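PDB 3UP8: putative 2,5-diketo-D-gluconic acid reductase B from Sinorhizobium meliloti, which is an aldo/keto reductase that probably reduces methylglyoxal to hydroxyacetone with NADPH. Local coordinates for residues T94-D99 and D123-H128. Sequence-based numbering, arbitrary orientation.
Sequences TKVWVD and DLLLLH. With ACT (acetate ion), chain C.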
ATOM      1  N   THR A  94       0.509   9.145   2.503  1.00 11.80           N
ATOM      2  CA  THR A  94       0.500   9.021   3.968  1.00 12.49           C
ATOM      3  C   THR A  94      -0.899   8.666   4.473  1.00 12.46           C
ATOM      4  O   THR A  94      -1.841   8.528   3.681  1.00 12.43           O
ATOM      5  CB  THR A  94       1.170  10.232   4.711  1.00 12.20           C
ATOM      6  OG1 THR A  94       1.434   9.868   6.075  1.00 12.17           O
ATOM      7  CG2 THR A  94       0.305  11.511   4.643  1.00 13.56           C
ATOM      8  N   LYS A  95      -1.019   8.473   5.783  1.00 13.03           N
ATOM      9  CA  LYS A  95      -2.255   7.982   6.384  1.00 13.42           C
ATOM     10  C   LYS A  95      -2.559   8.774   7.646  1.00 13.45           C
ATOM     11  O   LYS A  95      -1.673   9.026   8.466  1.00 12.81           O
ATOM     12  CB  LYS A  95      -2.122   6.495   6.743  1.00 13.55           C
ATOM     13  CG  LYS A  95      -1.573   5.618   5.608  1.00 14.70           C
ATOM     14  CD  LYS A  95      -1.530   4.141   5.991  1.00 14.01           C
ATOM     15  CE  LYS A  95      -0.762   3.309   4.965  1.00 14.54           C
ATOM     16  NZ  LYS A  95       0.735   3.518   5.007  1.00 12.37           N
ATOM     17  N   VAL A  96      -3.821   9.157   7.797  1.00 13.14           N
ATOM     18  CA  VAL A  96      -4.289   9.808   9.026  1.00 12.26           C
ATOM     19  C   VAL A  96      -4.517   8.785  10.139  1.00 12.91           C
ATOM     20  O   VAL A  96      -5.281   7.836   9.972  1.00 12.98           O
ATOM     21  CB  VAL A  96      -5.580  10.605   8.764  1.00 12.21           C
ATOM     22  CG1 VAL A  96      -6.042  11.319  10.021  1.00 10.70           C
ATOM     23  CG2 VAL A  96      -5.355  11.571   7.627  1.00 10.77           C
ATOM     24  N   TRP A  97      -3.830   8.988  11.260  1.00 13.00           N
ATOM     25  CA  TRP A  97      -3.942   8.126  12.427  1.00 13.81           C
ATOM     26  C   TRP A  97      -5.278   8.382  13.113  1.00 14.19           C
ATOM     27  O   TRP A  97      -5.796   9.506  13.108  1.00 14.04           O
ATOM     28  CB  TRP A  97      -2.793   8.382  13.412  1.00 14.50           C
ATOM     29  CG  TRP A  97      -2.825   7.455  14.619  1.00 14.71           C
ATOM     30  CD1 TRP A  97      -2.863   7.822  15.936  1.00 16.85           C
ATOM     31  CD2 TRP A  97      -2.845   6.025  14.597  1.00 15.10           C
ATOM     32  NE1 TRP A  97      -2.895   6.705  16.735  1.00 16.58           N
ATOM     33  CE2 TRP A  97      -2.892   5.588  15.940  1.00 16.28           C
ATOM     34  CE3 TRP A  97      -2.826   5.065  13.570  1.00 16.78           C
ATOM     35  CZ2 TRP A  97      -2.915   4.234  16.287  1.00 17.72           C
ATOM     36  CZ3 TRP A  97      -2.847   3.708  13.916  1.00 18.47           C
ATOM     37  CH2 TRP A  97      -2.892   3.311  15.264  1.00 17.55           C
ATOM     38  N   VAL A  98      -5.835   7.326  13.695  1.00 14.70           N
ATOM     39  CA  VAL A  98      -7.186   7.374  14.255  1.00 14.96           C
ATOM     40  C   VAL A  98      -7.349   8.438  15.361  1.00 15.92           C
ATOM     41  O   VAL A  98      -8.449   8.913  15.574  1.00 14.91           O
ATOM     42  CB  VAL A  98      -7.649   5.986  14.776  1.00 15.47           C
ATOM     43  CG1 VAL A  98      -7.596   4.920  13.650  1.00 13.60           C
ATOM     44  CG2 VAL A  98      -6.824   5.527  15.977  1.00 16.51           C
ATOM     45  N   ASP A  99      -6.269   8.812  16.057  1.00 16.37           N
ATOM     46  CA  ASP A  99      -6.367   9.848  17.111  1.00 17.39           C
ATOM     47  C   ASP A  99      -6.668  11.216  16.501  1.00 16.51           C
ATOM     48  O   ASP A  99      -7.061  12.156  17.197  1.00 16.90           O
ATOM     49  CB  ASP A  99      -5.064   9.939  17.922  1.00 18.17           C
ATOM     50  CG  ASP A  99      -4.835   8.726  18.828  1.00 21.89           C
ATOM     51  OD1 ASP A  99      -5.770   7.921  19.055  1.00 23.07           O
ATOM     52  OD2 ASP A  99      -3.699   8.591  19.326  1.00 27.18           O
ATOM     53  N   ASP A 123       0.268  12.656  -2.786  1.00 13.39           N
ATOM     54  CA  ASP A 123      -0.501  12.090  -3.869  1.00 13.75           C
ATOM     55  C   ASP A 123      -1.722  11.351  -3.343  1.00 13.10           C
ATOM     56  O   ASP A 123      -2.767  11.391  -3.980  1.00 13.60           O
ATOM     57  CB  ASP A 123       0.374  11.192  -4.731  1.00 13.36           C
ATOM     58  CG  ASP A 123       1.513  11.973  -5.388  1.00 15.31           C
ATOM     59  OD1 ASP A 123       1.319  12.440  -6.519  1.00 15.01           O
ATOM     60  OD2 ASP A 123       2.569  12.165  -4.757  1.00 15.56           O
ATOM     61  N   LEU A 124      -1.592  10.725  -2.172  1.00 12.65           N
ATOM     62  CA  LEU A 124      -2.634   9.857  -1.631  1.00 11.67           C
ATOM     63  C   LEU A 124      -2.705   9.970  -0.115  1.00 11.73           C
ATOM     64  O   LEU A 124      -1.669   9.910   0.569  1.00 11.51           O
ATOM     65  CB  LEU A 124      -2.363   8.390  -2.015  1.00 10.66           C
ATOM     66  CG  LEU A 124      -3.400   7.311  -1.665  1.00 10.17           C
ATOM     67  CD1 LEU A 124      -4.836   7.667  -2.163  1.00  8.11           C
ATOM     68  CD2 LEU A 124      -2.955   5.897  -2.192  1.00  8.54           C
ATOM     69  N   LEU A 125      -3.920  10.146   0.405  1.00 10.51           N
ATOM     70  CA  LEU A 125      -4.135  10.191   1.848  1.00 10.50           C
ATOM     71  C   LEU A 125      -5.188   9.165   2.216  1.00 10.97           C
ATOM     72  O   LEU A 125      -6.278   9.155   1.637  1.00 10.69           O
ATOM     73  CB  LEU A 125      -4.571  11.586   2.313  1.00 10.79           C
ATOM     74  CG  LEU A 125      -4.744  11.796   3.823  1.00 11.70           C
ATOM     75  CD1 LEU A 125      -3.387  11.720   4.530  1.00  9.37           C
ATOM     76  CD2 LEU A 125      -5.433  13.126   4.154  1.00 10.19           C
ATOM     77  N   LEU A 126      -4.846   8.300   3.165  1.00 11.02           N
ATOM     78  CA  LEU A 126      -5.751   7.232   3.589  1.00 11.74           C
ATOM     79  C   LEU A 126      -6.192   7.429   5.027  1.00 11.55           C
ATOM     80  O   LEU A 126      -5.474   7.986   5.859  1.00 11.87           O
ATOM     81  CB  LEU A 126      -5.068   5.862   3.459  1.00 10.84           C
ATOM     82  CG  LEU A 126      -4.301   5.513   2.180  1.00 11.51           C
ATOM     83  CD1 LEU A 126      -3.714   4.107   2.302  1.00 12.81           C
ATOM     84  CD2 LEU A 126      -5.192   5.600   0.941  1.00 12.01           C
ATOM     85  N   LEU A 127      -7.395   6.961   5.307  1.00 12.25           N
ATOM     86  CA  LEU A 127      -7.809   6.685   6.664  1.00 12.37           C
ATOM     87  C   LEU A 127      -7.150   5.360   7.018  1.00 12.81           C
ATOM     88  O   LEU A 127      -7.360   4.339   6.334  1.00 12.68           O
ATOM     89  CB  LEU A 127      -9.348   6.583   6.757  1.00 12.05           C
ATOM     90  CG  LEU A 127     -10.124   7.780   6.190  1.00 13.63           C
ATOM     91  CD1 LEU A 127     -11.635   7.510   6.126  1.00 13.44           C
ATOM     92  CD2 LEU A 127      -9.829   9.078   6.987  1.00 12.06           C
ATOM     93  N   HIS A 128      -6.365   5.375   8.092  1.00 12.70           N
ATOM     94  CA  HIS A 128      -5.501   4.233   8.417  1.00 13.86           C
ATOM     95  C   HIS A 128      -6.269   2.989   8.872  1.00 13.59           C
ATOM     96  O   HIS A 128      -5.944   1.876   8.469  1.00 13.99           O
ATOM     97  CB  HIS A 128      -4.448   4.647   9.465  1.00 13.52           C
ATOM     98  CG  HIS A 128      -3.195   3.831   9.420  1.00 14.78           C
ATOM     99  ND1 HIS A 128      -1.975   4.321   9.837  1.00 14.10           N
ATOM    100  CD2 HIS A 128      -2.966   2.563   8.997  1.00 15.04           C
ATOM    101  CE1 HIS A 128      -1.052   3.389   9.683  1.00 14.35           C
ATOM    102  NE2 HIS A 128      -1.623   2.315   9.169  1.00 13.91           N
TER
HETATM  103  C   ACT C 276       0.131  -0.751   8.663  1.00 26.00           C
HETATM  104  O   ACT C 276       0.630  -0.476   7.550  1.00 26.56           O
HETATM  105  OXT ACT C 276       0.076   0.188   9.466  1.00 26.28           O
HETATM  106  CH3 ACT C 276      -0.378  -2.110   9.029  1.00 26.12           C
HETATM  107  O   HOH W   1      -1.080   6.836  10.826  1.00 12.73           O
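Lys-95 and His-128 meet at the C-terminal mouth of a TIM barrel, where neighbouring parallel strands 91-96 and 122-127 belong to one beta-alpha-beta unit, linked through helix 103-117. Four backbone hydrogen bonds join the segments, Val-96 N to Leu-126 O at 2.8 Å being the shortest. Lys-95 suits its place: its long methylene chain lies along the imidazole while its amino end reaches polar partners in the barrel. Its CB lies 3.8 Å from His-128 ND1, and CG passes Leu-126 CB. CD sits over the ring centre, 3.6 Å from the centroid, a CH-pi contact. CE reaches Leu-126 CD1, and beyond the bend at chi4 (73°) NZ makes a salt bridge with Asp-65 OD1 and a hydrogen bond with Tyr-70 OH, the predicted proton donor. Trp-97 forms an offset edge-to-face pair with the other imidazole face, planes at 81°; a flat ring serves both neighbours and keeps its nitrogens at the rim for polar partners. On the helix-facing side, Val-96 CG2 packs against Leu-125 CD1. Replacing His-128 by alanine would probably leave a gap between Lys-95 CD and the Trp-97 edge. ND1 meets a water bound also to Lys-95 O, and NE2 donates to OXT of an acetate, probably from the crystallisation liquor, at 2.7 Å.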